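Local structure of Lmo2125 protein (Listeria monocytogenes serovar 1/2a, 5TU0) at residues A[28-33]-A[285-290]; A[18-23]-A[40-45]; A[46-51]-A[60-65]; A[303-306]-A[311-314]. The protein binds maltose and, as a lipoprotein of the bacterial solute-binding family, probably hands the sugar to a membrane transporter for uptake. The protein carries 2 engineered substitutions. All coordinates share one frame; numbering follows the deposited sequence.

Contact 1: A[28-33]-A[285-290]; sequences GDFEKD and KDVAQK. With TTN (tartronate), chain C.
The F30 ring reaches helix 285-295 with its edge: the carbonyl carbon of K290 and the backbone oxygen of V287 both lie near its plane. CE1 is 3.6 Å from K290 C, and CZ is 3.7 Å from V287 O. Further along the same helix W291 meets F30 edge-to-face, and the Y294 ring meets it with planes about 55° apart. CG stands anti to the backbone N of F30, sending the ring out from helix 17-34 across the gap. At its far end CZ touches V287 CG1 at 3.9 Å. K290 adds its CB, 4.0 Å from F30 CE1, before the rest of its chain turns away from the phenyl group.

The other flat groups belong to tartronate, at the start of helix 285-295. Its two carboxylates are held by successive amides: K285 N donates to O4 of tartronate at 3.0 Å in a nearly straight bond (166°), and D286 N donates to O1 of tartronate at 3.1 Å with a more bent angle of 140°. K283 O is a further partner of the ligand, and the aliphatic part of K285 lies alongside O4.

The chemistry is therefore divided along one helix. Its flank meets F30 through apolar and backbone atoms, whereas its opening turn offers N-H groups to an anion. The helix dipole would probably favour that anion, although the D286 carboxylate, with OD1 3.4 Å from tartronate O1, may partly offset the attraction.

Contact 2: A[18-23]-A[40-45]; sequences GYKDYV and VVEKDM
V23 and V40 each place CG1 anti to their own backbone N, which turns their methyl groups into the space between helix 17-34 and strand 37-42. V23 CG1 rests between the two branches of V40, 3.7 Å from CG2 and 4.0 Å from CG1 of V40, as the two side chains lie alongside one another, pointing opposite ways. One helical turn earlier, K20 is stretched out from chi1 -163° onward. Its CG brushes V40 CG1 at 4.2 Å, and its CD reaches E42 CB at 4.0 Å, crossing that side chain at about a right angle.

The short segment axes approach to 8.6 Å at 167°, so helix and strand run nearly antiparallel. This is the return limb of the beta-alpha-beta unit formed by strand 10-15, helix 17-34 and strand 37-42. V13 and V15 of the first strand continue the apolar surface under V23.

The contact becomes more polar at K20 and E42, nearer the solvent. The methylenes of K20 serve as apolar surface, while its NZ stays 6.7 Å from E42 OE1, too far for a salt bridge. Cohesion across this contact thus rests on dispersion between valines and alkyl carbons, with at most a weak electrostatic contribution from the opposite charges.

Contact 3: A[46-51]-A[60-65]; sequences FETLEA and TAPDVM
T48 and L49 grip the sulfur of M65 from helix 45-58, and this is the close part of the contact. T48 CG2 lies 3.8 Å from M65 SD, and L49 CD2 approaches the same sulfur at 3.9 Å. The leucine methyl also reaches back along the thioether chain, to 4.0 Å from M65 CG. M65 adopts chi1 67°, which puts CG between its backbone N and carbonyl carbon; further bends at chi2 and chi3 fold the chain so that SD meets both helix residues.

T48 divides its functions between its branches. With chi1 at -60°, CG2 is anti to the backbone N and turned to the apolar partners, whereas OG1 is hydrogen-bonded to D44 O, one turn earlier. The polar group of this buried residue is thus satisfied within its own helix start.

Toward P62 the fit is looser: T48 CG2 meets P62 CG at 4.1 Å, and the proline is partly exposed. Solvent lies on the other flank of the helix, the one that bears F46, E47 and E50.

Strand 64-68 carries M65 toward helix 45-58, while V64, which has two conformers, touches helix 285-295 in the one described. The backbones of V64 and M65 are hydrogen-bonded to strands 10-15 and 272-278 respectively, placing the contact where helix 45-58 packs on the sheets of this lobe.

Contact 4: A[303-306]-A[311-314]; sequences TLYD and VPAN
Y305 and P312 cross obliquely, the tyrosine coming down from helix 298-308 onto the proline ring. Its CB sits 4.0 Å from P312 CG and 4.1 Å from P312 CD. The near side of the phenol ring continues the contact, with Y305 CD1 4.1 Å from P312 CD. Neither the P312 methylene nor the V311 CA lies squarely over the phenol ring or in its plane: both approach it at a slant, the latter 4.4 Å from Y305 CD1.

A chi1 of 178° sets Y305 CG anti to the backbone N, carrying the ring alongside the start of the 311-314 segment. V311 directs its CB away from the 303-306 segment, and it is CA that comes nearest the ring. Beyond these atoms the phenol extends to T329, whose OG1 is hydrogen-bonded to Y305 OH. A321 of helix 315-323 touches both Y305 and P312, closing the group from another helix.

The backbone of the second segment is anchored independently: V311 pairs with I113 of strand 105-121, the P312 and A313 carbonyl oxygens are bonded to R318, and N314 is the N-cap of helix 315-323, its OD1 accepting from A317 N.

Chemically, the interface between the segments is apolar, made by a proline ring against tyrosine carbons, while the buried polar groups find partners outside it. The bond to T329 fixes where the hydroxyl end sits and satisfies its polarity; the turn of the ring about its own axis depends instead on the packing of P312 and A321 around it.

In the fold
From the N terminus, 18-23 opens contact 2 and 28-33, later on the same helix, opens contact 1. Contact 2 closes first, at 40-45, so the two cross. Contact 3 follows in series as a short loop, 46-51 to 60-65, nested within the long loop that contact 1 closes at 285-290. Contact 4 comes last, a short return from helix 298-308 to the 311-314 segment. Neighbours join directly: K43 CG packs on T48 OG1 (3.4 Å) between contacts 2 and 3, A288 meets V64, in the conformer described, between contacts 1 and 3, and Y22 packs on L304 between contacts 2 and 4. Together they tie helices 17-34, 45-58, 285-295 and 298-308 to strands 10-15, 37-42, 64-68 and 105-121 beside them.

Contact 1: A[28-33]-A[285-290]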
loop_
_atom_site.group_PDB
_atom_site.type_symbol
_atom_site.label_atom_id
_atom_site.label_comp_id
_atom_site.label_asym_id
_atom_site.label_seq_id
_atom_site.Cartn_x
_atom_site.Cartn_y
_atom_site.Cartn_z
ATOM N N GLY A 28 6.316 25.238 -13.955
ATOM C CA GLY A 28 6.367 26.639 -14.377
ATOM C C GLY A 28 6.101 27.666 -13.291
ATOM O O GLY A 28 6.872 28.616 -13.124
ATOM N N ASP A 29 5.012 27.486 -12.555
ATOM C CA ASP A 29 4.641 28.447 -11.507
ATOM C C ASP A 29 5.651 28.447 -10.344
ATOM O O ASP A 29 5.907 29.496 -9.734
ATOM C CB ASP A 29 3.209 28.214 -11.046
ATOM C CG ASP A 29 2.196 28.521 -12.131
ATOM O OD1 ASP A 29 2.412 29.468 -12.909
ATOM O OD2 ASP A 29 1.172 27.827 -12.203
ATOM N N PHE A 30 6.253 27.284 -10.093
ATOM C CA PHE A 30 7.301 27.173 -9.080
ATOM C C PHE A 30 8.555 27.922 -9.541
ATOM O O PHE A 30 9.173 28.657 -8.759
ATOM C CB PHE A 30 7.635 25.717 -8.809
ATOM C CG PHE A 30 8.711 25.529 -7.795
ATOM C CD1 PHE A 30 8.400 25.530 -6.439
ATOM C CD2 PHE A 30 10.032 25.351 -8.184
ATOM C CE1 PHE A 30 9.392 25.351 -5.476
ATOM C CE2 PHE A 30 11.032 25.185 -7.232
ATOM C CZ PHE A 30 10.713 25.174 -5.878
ATOM N N GLU A 31 8.933 27.719 -10.801
ATOM C CA GLU A 31 10.086 28.422 -11.390
ATOM C C GLU A 31 9.951 29.940 -11.257
ATOM O O GLU A 31 10.884 30.621 -10.828
ATOM C CB GLU A 31 10.248 28.057 -12.859
ATOM C CG GLU A 31 10.693 26.615 -13.075
ATOM C CD GLU A 31 10.844 26.247 -14.534
ATOM O OE1 GLU A 31 10.146 26.832 -15.402
ATOM O OE2 GLU A 31 11.667 25.355 -14.812
ATOM N N LYS A 32 8.782 30.449 -11.631
ATOM C CA LYS A 32 8.480 31.888 -11.557
ATOM C C LYS A 32 8.457 32.412 -10.130
ATOM O O LYS A 32 8.901 33.530 -9.848
ATOM C CB LYS A 32 7.097 32.158 -12.155
ATOM C CG LYS A 32 6.971 31.889 -13.632
ATOM C CD LYS A 32 7.618 32.985 -14.424
ATOM C CE LYS A 32 7.477 32.746 -15.907
ATOM N NZ LYS A 32 7.947 33.961 -16.624
ATOM N N ASP A 33 7.894 31.609 -9.233
ATOM C CA ASP A 33 7.733 32.021 -7.853
ATOM C C ASP A 33 9.058 32.050 -7.097
ATOM O O ASP A 33 9.188 32.789 -6.134
ATOM C CB ASP A 33 6.747 31.082 -7.146
ATOM C CG ASP A 33 6.218 31.647 -5.842
ATOM O OD1 ASP A 33 5.951 32.865 -5.786
ATOM O OD2 ASP A 33 6.020 30.849 -4.894
ATOM N N LYS A 285 19.209 22.168 -1.015
ATOM C CA LYS A 285 18.205 21.795 -0.015
ATOM C C LYS A 285 17.121 22.847 0.312
ATOM O O LYS A 285 15.976 22.476 0.576
ATOM C CB LYS A 285 18.876 21.296 1.257
ATOM C CG LYS A 285 19.637 19.999 1.046
ATOM C CD LYS A 285 20.138 19.410 2.352
ATOM C CE LYS A 285 21.022 18.215 2.077
ATOM N NZ LYS A 285 21.568 17.644 3.324
ATOM N N ASP A 286 17.468 24.139 0.300
ATOM C CA ASP A 286 16.470 25.191 0.577
ATOM C C ASP A 286 15.428 25.197 -0.534
ATOM O O ASP A 286 14.234 25.193 -0.254
ATOM C CB ASP A 286 17.096 26.593 0.703
ATOM C CG ASP A 286 17.964 26.754 1.943
ATOM O OD1 ASP A 286 17.787 25.998 2.927
ATOM O OD2 ASP A 286 18.817 27.680 1.940
ATOM N N VAL A 287 15.878 25.202 -1.791
ATOM C CA VAL A 287 14.940 25.171 -2.918
ATOM C C VAL A 287 14.162 23.848 -2.937
ATOM O O VAL A 287 12.969 23.843 -3.254
ATOM C CB VAL A 287 15.621 25.431 -4.274
ATOM C CG1 VAL A 287 14.612 25.327 -5.407
ATOM C CG2 VAL A 287 16.249 26.818 -4.286
ATOM N N ALA A 288 14.834 22.740 -2.595
ATOM C CA ALA A 288 14.177 21.429 -2.519
ATOM C C ALA A 288 13.031 21.431 -1.480
ATOM O O ALA A 288 11.949 20.850 -1.721
ATOM C CB ALA A 288 15.188 20.348 -2.153
ATOM N N GLN A 289 13.272 22.073 -0.334
ATOM C CA GLN A 289 12.248 22.188 0.726
ATOM C C GLN A 289 11.042 22.960 0.179
ATOM O O GLN A 289 9.882 22.573 0.399
ATOM C CB GLN A 289 12.800 22.897 1.966
ATOM C CG GLN A 289 11.757 23.139 3.054
ATOM C CD GLN A 289 11.265 21.852 3.690
ATOM O OE1 GLN A 289 12.040 21.134 4.328
ATOM N NE2 GLN A 289 9.966 21.557 3.547
ATOM N N LYS A 290 11.327 24.044 -0.545
ATOM C CA LYS A 290 10.275 24.836 -1.157
ATOM C C LYS A 290 9.493 23.969 -2.160
ATOM O O LYS A 290 8.286 24.051 -2.207
ATOM C CB LYS A 290 10.833 26.104 -1.790
ATOM C CG LYS A 290 11.369 27.107 -0.758
ATOM C CD LYS A 290 11.985 28.305 -1.451
ATOM C CE LYS A 290 12.440 29.392 -0.481
ATOM N NZ LYS A 290 13.563 28.949 0.392
HETATM C C1 TTN C . 21.239 24.885 0.236
HETATM C C2 TTN C . 22.677 24.483 0.461
HETATM C C3 TTN C . 22.827 23.002 0.678
HETATM O O1 TTN C . 20.423 24.689 1.161
HETATM O O2 TTN C . 20.898 25.392 -0.858
HETATM O O3 TTN C . 23.497 24.860 -0.655
HETATM O O4 TTN C . 21.944 22.230 0.248
HETATM O O5 TTN C . 23.846 22.592 1.277
#

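Contact 2: A[18-23]-A[40-45]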
loop_
_atom_site.group_PDB
_atom_site.type_symbol
_atom_site.label_atom_id
_atom_site.label_comp_id
_atom_site.label_asym_id
_atom_site.label_seq_id
_atom_site.Cartn_x
_atom_site.Cartn_y
_atom_site.Cartn_z
ATOM N N GLY A 18 5.265 7.920 -15.331
ATOM C CA GLY A 18 3.875 8.284 -15.082
ATOM C C GLY A 18 3.632 9.642 -14.455
ATOM O O GLY A 18 2.508 10.103 -14.416
ATOM N N TYR A 19 4.680 10.284 -13.960
ATOM C CA TYR A 19 4.540 11.599 -13.351
ATOM C C TYR A 19 5.254 12.704 -14.128
ATOM O O TYR A 19 5.167 13.864 -13.745
ATOM C CB TYR A 19 5.082 11.582 -11.930
ATOM C CG TYR A 19 4.456 10.527 -11.051
ATOM C CD1 TYR A 19 3.105 10.555 -10.767
ATOM C CD2 TYR A 19 5.230 9.516 -10.475
ATOM C CE1 TYR A 19 2.521 9.588 -9.966
ATOM C CE2 TYR A 19 4.653 8.545 -9.673
ATOM C CZ TYR A 19 3.300 8.586 -9.417
ATOM O OH TYR A 19 2.732 7.626 -8.624
ATOM N N LYS A 20 5.934 12.346 -15.218
ATOM C CA LYS A 20 6.707 13.332 -15.989
ATOM C C LYS A 20 5.833 14.476 -16.502
ATOM O O LYS A 20 6.177 15.653 -16.311
ATOM C CB LYS A 20 7.442 12.656 -17.153
ATOM C CG LYS A 20 8.565 13.504 -17.728
ATOM C CD LYS A 20 9.117 12.888 -18.994
ATOM C CE LYS A 20 10.227 13.739 -19.583
ATOM N NZ LYS A 20 10.548 13.244 -20.946
ATOM N N ASP A 21 4.707 14.142 -17.132
ATOM C CA ASP A 21 3.793 15.183 -17.663
ATOM C C ASP A 21 3.249 16.084 -16.553
ATOM O O ASP A 21 3.124 17.301 -16.722
ATOM C CB ASP A 21 2.628 14.556 -18.427
ATOM C CG ASP A 21 3.064 13.860 -19.710
ATOM O OD1 ASP A 21 4.207 14.083 -20.164
ATOM O OD2 ASP A 21 2.248 13.104 -20.282
ATOM N N TYR A 22 2.916 15.467 -15.420
ATOM C CA TYR A 22 2.412 16.190 -14.271
ATOM C C TYR A 22 3.442 17.180 -13.760
ATOM O O TYR A 22 3.122 18.363 -13.559
ATOM C CB TYR A 22 2.002 15.215 -13.151
ATOM C CG TYR A 22 1.867 15.874 -11.813
ATOM C CD1 TYR A 22 0.795 16.712 -11.540
ATOM C CD2 TYR A 22 2.808 15.642 -10.796
ATOM C CE1 TYR A 22 0.670 17.336 -10.306
ATOM C CE2 TYR A 22 2.687 16.255 -9.557
ATOM C CZ TYR A 22 1.610 17.098 -9.316
ATOM O OH TYR A 22 1.468 17.713 -8.086
ATOM N N VAL A 23 4.675 16.717 -13.567
ATOM C CA VAL A 23 5.734 17.599 -13.092
ATOM C C VAL A 23 5.968 18.740 -14.115
ATOM O O VAL A 23 6.119 19.909 -13.717
ATOM C CB VAL A 23 7.026 16.828 -12.740
ATOM C CG1 VAL A 23 8.179 17.778 -12.438
ATOM C CG2 VAL A 23 6.775 15.926 -11.537
ATOM N N VAL A 40 13.658 18.435 -15.229
ATOM C CA VAL A 40 12.881 17.226 -14.993
ATOM C C VAL A 40 13.538 16.030 -15.678
ATOM O O VAL A 40 13.773 16.051 -16.879
ATOM C CB VAL A 40 11.437 17.376 -15.510
ATOM C CG1 VAL A 40 10.621 16.125 -15.198
ATOM C CG2 VAL A 40 10.773 18.595 -14.877
ATOM N N VAL A 41 13.842 14.996 -14.905
ATOM C CA VAL A 41 14.425 13.772 -15.458
ATOM C C VAL A 41 13.470 12.617 -15.185
ATOM O O VAL A 41 12.813 12.570 -14.137
ATOM C CB VAL A 41 15.836 13.473 -14.902
ATOM C CG1 VAL A 41 16.784 14.609 -15.233
ATOM C CG2 VAL A 41 15.820 13.247 -13.408
ATOM N N GLU A 42 13.369 11.708 -16.143
ATOM C CA GLU A 42 12.515 10.546 -16.001
ATOM C C GLU A 42 13.372 9.335 -15.688
ATOM O O GLU A 42 14.363 9.064 -16.377
ATOM C CB GLU A 42 11.682 10.311 -17.267
ATOM C CG GLU A 42 10.649 9.180 -17.131
ATOM C CD GLU A 42 11.251 7.775 -17.094
ATOM O OE1 GLU A 42 12.251 7.555 -17.809
ATOM O OE2 GLU A 42 10.717 6.871 -16.378
ATOM N N LYS A 43 12.989 8.603 -14.647
ATOM C CA LYS A 43 13.698 7.391 -14.271
ATOM C C LYS A 43 12.840 6.570 -13.320
ATOM O O LYS A 43 12.152 7.118 -12.462
ATOM C CB LYS A 43 15.045 7.737 -13.622
ATOM C CG LYS A 43 15.937 6.550 -13.300
ATOM C CD LYS A 43 17.335 7.047 -12.957
ATOM C CE LYS A 43 18.229 5.967 -12.395
ATOM N NZ LYS A 43 18.505 4.891 -13.377
ATOM N N ASP A 44 12.862 5.253 -13.493
ATOM C CA ASP A 44 12.125 4.352 -12.609
ATOM C C ASP A 44 12.359 4.752 -11.141
ATOM O O ASP A 44 13.499 4.995 -10.740
ATOM C CB ASP A 44 12.569 2.904 -12.870
ATOM C CG ASP A 44 11.885 1.916 -11.966
ATOM O OD1 ASP A 44 12.398 1.649 -10.850
ATOM O OD2 ASP A 44 10.849 1.373 -12.394
ATOM N N MET A 45 11.283 4.818 -10.356
ATOM C CA MET A 45 11.351 5.278 -8.962
ATOM C C MET A 45 12.309 4.449 -8.114
ATOM O O MET A 45 13.153 4.992 -7.392
ATOM C CB MET A 45 9.952 5.288 -8.317
ATOM C CG MET A 45 9.903 5.910 -6.915
ATOM S SD MET A 45 8.283 5.841 -6.094
ATOM C CE MET A 45 8.143 4.088 -5.786
#

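Contact 3: A[46-51]-A[60-65]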
loop_
_atom_site.group_PDB
_atom_site.type_symbol
_atom_site.label_atom_id
_atom_site.label_comp_id
_atom_site.label_asym_id
_atom_site.label_seq_id
_atom_site.Cartn_x
_atom_site.Cartn_y
_atom_site.Cartn_z
ATOM N N PHE A 46 12.174 3.133 -8.205
ATOM C CA PHE A 46 13.024 2.239 -7.441
ATOM C C PHE A 46 14.485 2.242 -7.910
ATOM O O PHE A 46 15.375 2.182 -7.085
ATOM C CB PHE A 46 12.424 0.844 -7.421
ATOM C CG PHE A 46 11.071 0.785 -6.743
ATOM C CD1 PHE A 46 10.970 0.902 -5.352
ATOM C CD2 PHE A 46 9.899 0.596 -7.480
ATOM C CE1 PHE A 46 9.731 0.826 -4.718
ATOM C CE2 PHE A 46 8.659 0.517 -6.850
ATOM C CZ PHE A 46 8.574 0.635 -5.469
ATOM N N GLU A 47 14.733 2.345 -9.218
ATOM C CA GLU A 47 16.108 2.406 -9.718
ATOM C C GLU A 47 16.822 3.668 -9.199
ATOM O O GLU A 47 17.988 3.625 -8.824
ATOM C CB GLU A 47 16.156 2.356 -11.242
ATOM C CG GLU A 47 15.797 0.996 -11.814
ATOM C CD GLU A 47 15.919 0.936 -13.326
ATOM O OE1 GLU A 47 16.554 1.836 -13.918
ATOM O OE2 GLU A 47 15.385 -0.033 -13.924
ATOM N N THR A 48 16.113 4.784 -9.184
ATOM C CA THR A 48 16.666 6.034 -8.654
ATOM C C THR A 48 17.151 5.872 -7.191
ATOM O O THR A 48 18.248 6.300 -6.826
ATOM C CB THR A 48 15.591 7.130 -8.690
ATOM O OG1 THR A 48 15.171 7.335 -10.044
ATOM C CG2 THR A 48 16.100 8.431 -8.093
ATOM N N LEU A 49 16.300 5.281 -6.365
ATOM C CA LEU A 49 16.605 5.057 -4.965
ATOM C C LEU A 49 17.727 4.018 -4.771
ATOM O O LEU A 49 18.586 4.210 -3.895
ATOM C CB LEU A 49 15.349 4.667 -4.201
ATOM C CG LEU A 49 14.224 5.707 -4.241
ATOM C CD1 LEU A 49 12.989 5.130 -3.579
ATOM C CD2 LEU A 49 14.632 7.035 -3.595
ATOM N N GLU A 50 17.746 2.949 -5.575
ATOM C CA GLU A 50 18.838 1.959 -5.435
ATOM C C GLU A 50 20.192 2.571 -5.878
ATOM O O GLU A 50 21.216 2.180 -5.381
ATOM C CB GLU A 50 18.544 0.602 -6.126
ATOM C CG GLU A 50 18.828 0.497 -7.615
ATOM C CD GLU A 50 18.639 -0.918 -8.195
ATOM O OE1 GLU A 50 18.239 -1.028 -9.379
ATOM O OE2 GLU A 50 18.898 -1.927 -7.489
ATOM N N ALA A 51 20.181 3.539 -6.800
ATOM C CA ALA A 51 21.415 4.167 -7.254
ATOM C C ALA A 51 21.844 5.338 -6.379
ATOM O O ALA A 51 22.972 5.819 -6.511
ATOM C CB ALA A 51 21.273 4.647 -8.695
ATOM N N THR A 60 26.005 13.346 -8.592
ATOM C CA THR A 60 25.150 13.126 -9.767
ATOM C C THR A 60 23.689 12.762 -9.469
ATOM O O THR A 60 22.912 12.549 -10.406
ATOM C CB THR A 60 25.707 11.973 -10.628
ATOM O OG1 THR A 60 25.548 10.719 -9.934
ATOM C CG2 THR A 60 27.189 12.213 -10.980
ATOM N N ALA A 61 23.305 12.671 -8.192
ATOM C CA ALA A 61 21.933 12.295 -7.859
ATOM C C ALA A 61 20.997 13.488 -8.008
ATOM O O ALA A 61 21.424 14.631 -7.808
ATOM C CB ALA A 61 21.865 11.799 -6.424
ATOM N N PRO A 62 19.712 13.229 -8.317
ATOM C CA PRO A 62 18.740 14.326 -8.380
ATOM C C PRO A 62 18.560 14.958 -6.995
ATOM O O PRO A 62 18.908 14.342 -5.978
ATOM C CB PRO A 62 17.444 13.612 -8.812
ATOM C CG PRO A 62 17.608 12.233 -8.291
ATOM C CD PRO A 62 19.051 11.921 -8.500
ATOM N N ASP A 63 18.032 16.179 -6.954
ATOM C CA ASP A 63 17.779 16.856 -5.688
ATOM C C ASP A 63 16.548 16.343 -4.988
ATOM O O ASP A 63 16.542 16.205 -3.753
ATOM C CB ASP A 63 17.595 18.345 -5.918
ATOM C CG ASP A 63 18.835 18.995 -6.453
ATOM O OD1 ASP A 63 19.863 18.944 -5.753
ATOM O OD2 ASP A 63 18.764 19.575 -7.558
ATOM N N VAL A 64 15.483 16.087 -5.754
ATOM C CA VAL A 64 14.239 15.570 -5.188
ATOM C C VAL A 64 13.704 14.433 -6.050
ATOM O O VAL A 64 13.945 14.375 -7.257
ATOM C CB VAL A 64 13.147 16.652 -5.044
ATOM C CG1 VAL A 64 13.559 17.714 -4.028
ATOM C CG2 VAL A 64 12.841 17.277 -6.388
ATOM N N MET A 65 12.997 13.517 -5.400
ATOM C CA MET A 65 12.419 12.360 -6.061
ATOM C C MET A 65 11.277 11.838 -5.191
ATOM O O MET A 65 10.956 12.429 -4.175
ATOM C CB MET A 65 13.517 11.314 -6.280
ATOM C CG MET A 65 14.066 10.700 -4.995
ATOM S SD MET A 65 15.869 10.525 -4.963
ATOM C CE MET A 65 16.238 12.221 -4.532
#

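Contact 4: A[303-306]-A[311-314]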
loop_
_atom_site.group_PDB
_atom_site.type_symbol
_atom_site.label_atom_id
_atom_site.label_comp_id
_atom_site.label_asym_id
_atom_site.label_seq_id
_atom_site.Cartn_x
_atom_site.Cartn_y
_atom_site.Cartn_z
ATOM N N THR A 303 -4.155 18.983 -8.969
ATOM C CA THR A 303 -3.671 18.734 -10.339
ATOM C C THR A 303 -3.135 17.288 -10.454
ATOM O O THR A 303 -3.360 16.614 -11.463
ATOM C CB THR A 303 -2.583 19.732 -10.757
ATOM O OG1 THR A 303 -3.121 21.059 -10.695
ATOM C CG2 THR A 303 -2.089 19.446 -12.166
ATOM N N LEU A 304 -2.445 16.816 -9.421
ATOM C CA LEU A 304 -1.943 15.428 -9.433
ATOM C C LEU A 304 -3.097 14.459 -9.668
ATOM O O LEU A 304 -3.014 13.583 -10.532
ATOM C CB LEU A 304 -1.235 15.069 -8.121
ATOM C CG LEU A 304 -0.751 13.613 -8.000
ATOM C CD1 LEU A 304 0.350 13.309 -9.001
ATOM C CD2 LEU A 304 -0.287 13.338 -6.578
ATOM N N TYR A 305 -4.173 14.619 -8.904
ATOM C CA TYR A 305 -5.335 13.745 -9.049
ATOM C C TYR A 305 -5.969 13.883 -10.429
ATOM O O TYR A 305 -6.380 12.897 -11.046
ATOM C CB TYR A 305 -6.389 14.024 -7.975
ATOM C CG TYR A 305 -7.609 13.145 -8.144
ATOM C CD1 TYR A 305 -7.577 11.807 -7.760
ATOM C CD2 TYR A 305 -8.780 13.636 -8.720
ATOM C CE1 TYR A 305 -8.672 10.982 -7.936
ATOM C CE2 TYR A 305 -9.884 12.813 -8.895
ATOM C CZ TYR A 305 -9.816 11.484 -8.489
ATOM O OH TYR A 305 -10.893 10.653 -8.646
ATOM N N ASP A 306 -6.058 15.121 -10.901
ATOM C CA ASP A 306 -6.624 15.372 -12.208
ATOM C C ASP A 306 -5.855 14.651 -13.321
ATOM O O ASP A 306 -6.464 14.116 -14.235
ATOM C CB ASP A 306 -6.650 16.884 -12.502
ATOM C CG ASP A 306 -7.709 17.644 -11.698
ATOM O OD1 ASP A 306 -8.648 17.032 -11.157
ATOM O OD2 ASP A 306 -7.624 18.889 -11.639
ATOM N N VAL A 311 -4.809 9.111 -5.505
ATOM C CA VAL A 311 -5.451 9.815 -4.412
ATOM C C VAL A 311 -4.480 10.682 -3.618
ATOM O O VAL A 311 -3.484 10.181 -3.105
ATOM C CB VAL A 311 -6.168 8.831 -3.473
ATOM C CG1 VAL A 311 -6.872 9.580 -2.358
ATOM C CG2 VAL A 311 -7.157 7.990 -4.281
ATOM N N PRO A 312 -4.777 11.987 -3.502
ATOM C CA PRO A 312 -3.875 12.881 -2.774
ATOM C C PRO A 312 -3.789 12.648 -1.273
ATOM O O PRO A 312 -4.777 12.286 -0.642
ATOM C CB PRO A 312 -4.476 14.279 -3.000
ATOM C CG PRO A 312 -5.488 14.134 -4.062
ATOM C CD PRO A 312 -5.908 12.706 -4.113
ATOM N N ALA A 313 -2.611 12.921 -0.722
ATOM C CA ALA A 313 -2.365 12.858 0.715
ATOM C C ALA A 313 -2.929 14.107 1.390
ATOM O O ALA A 313 -3.500 14.026 2.469
ATOM C CB ALA A 313 -0.877 12.749 0.993
ATOM N N ASN A 314 -2.764 15.263 0.746
ATOM C CA ASN A 314 -3.260 16.550 1.280
ATOM C C ASN A 314 -4.770 16.420 1.464
ATOM O O ASN A 314 -5.473 16.075 0.518
ATOM C CB ASN A 314 -2.877 17.701 0.311
ATOM C CG ASN A 314 -3.352 19.060 0.777
ATOM O OD1 ASN A 314 -4.529 19.239 1.087
ATOM N ND2 ASN A 314 -2.446 20.048 0.791
#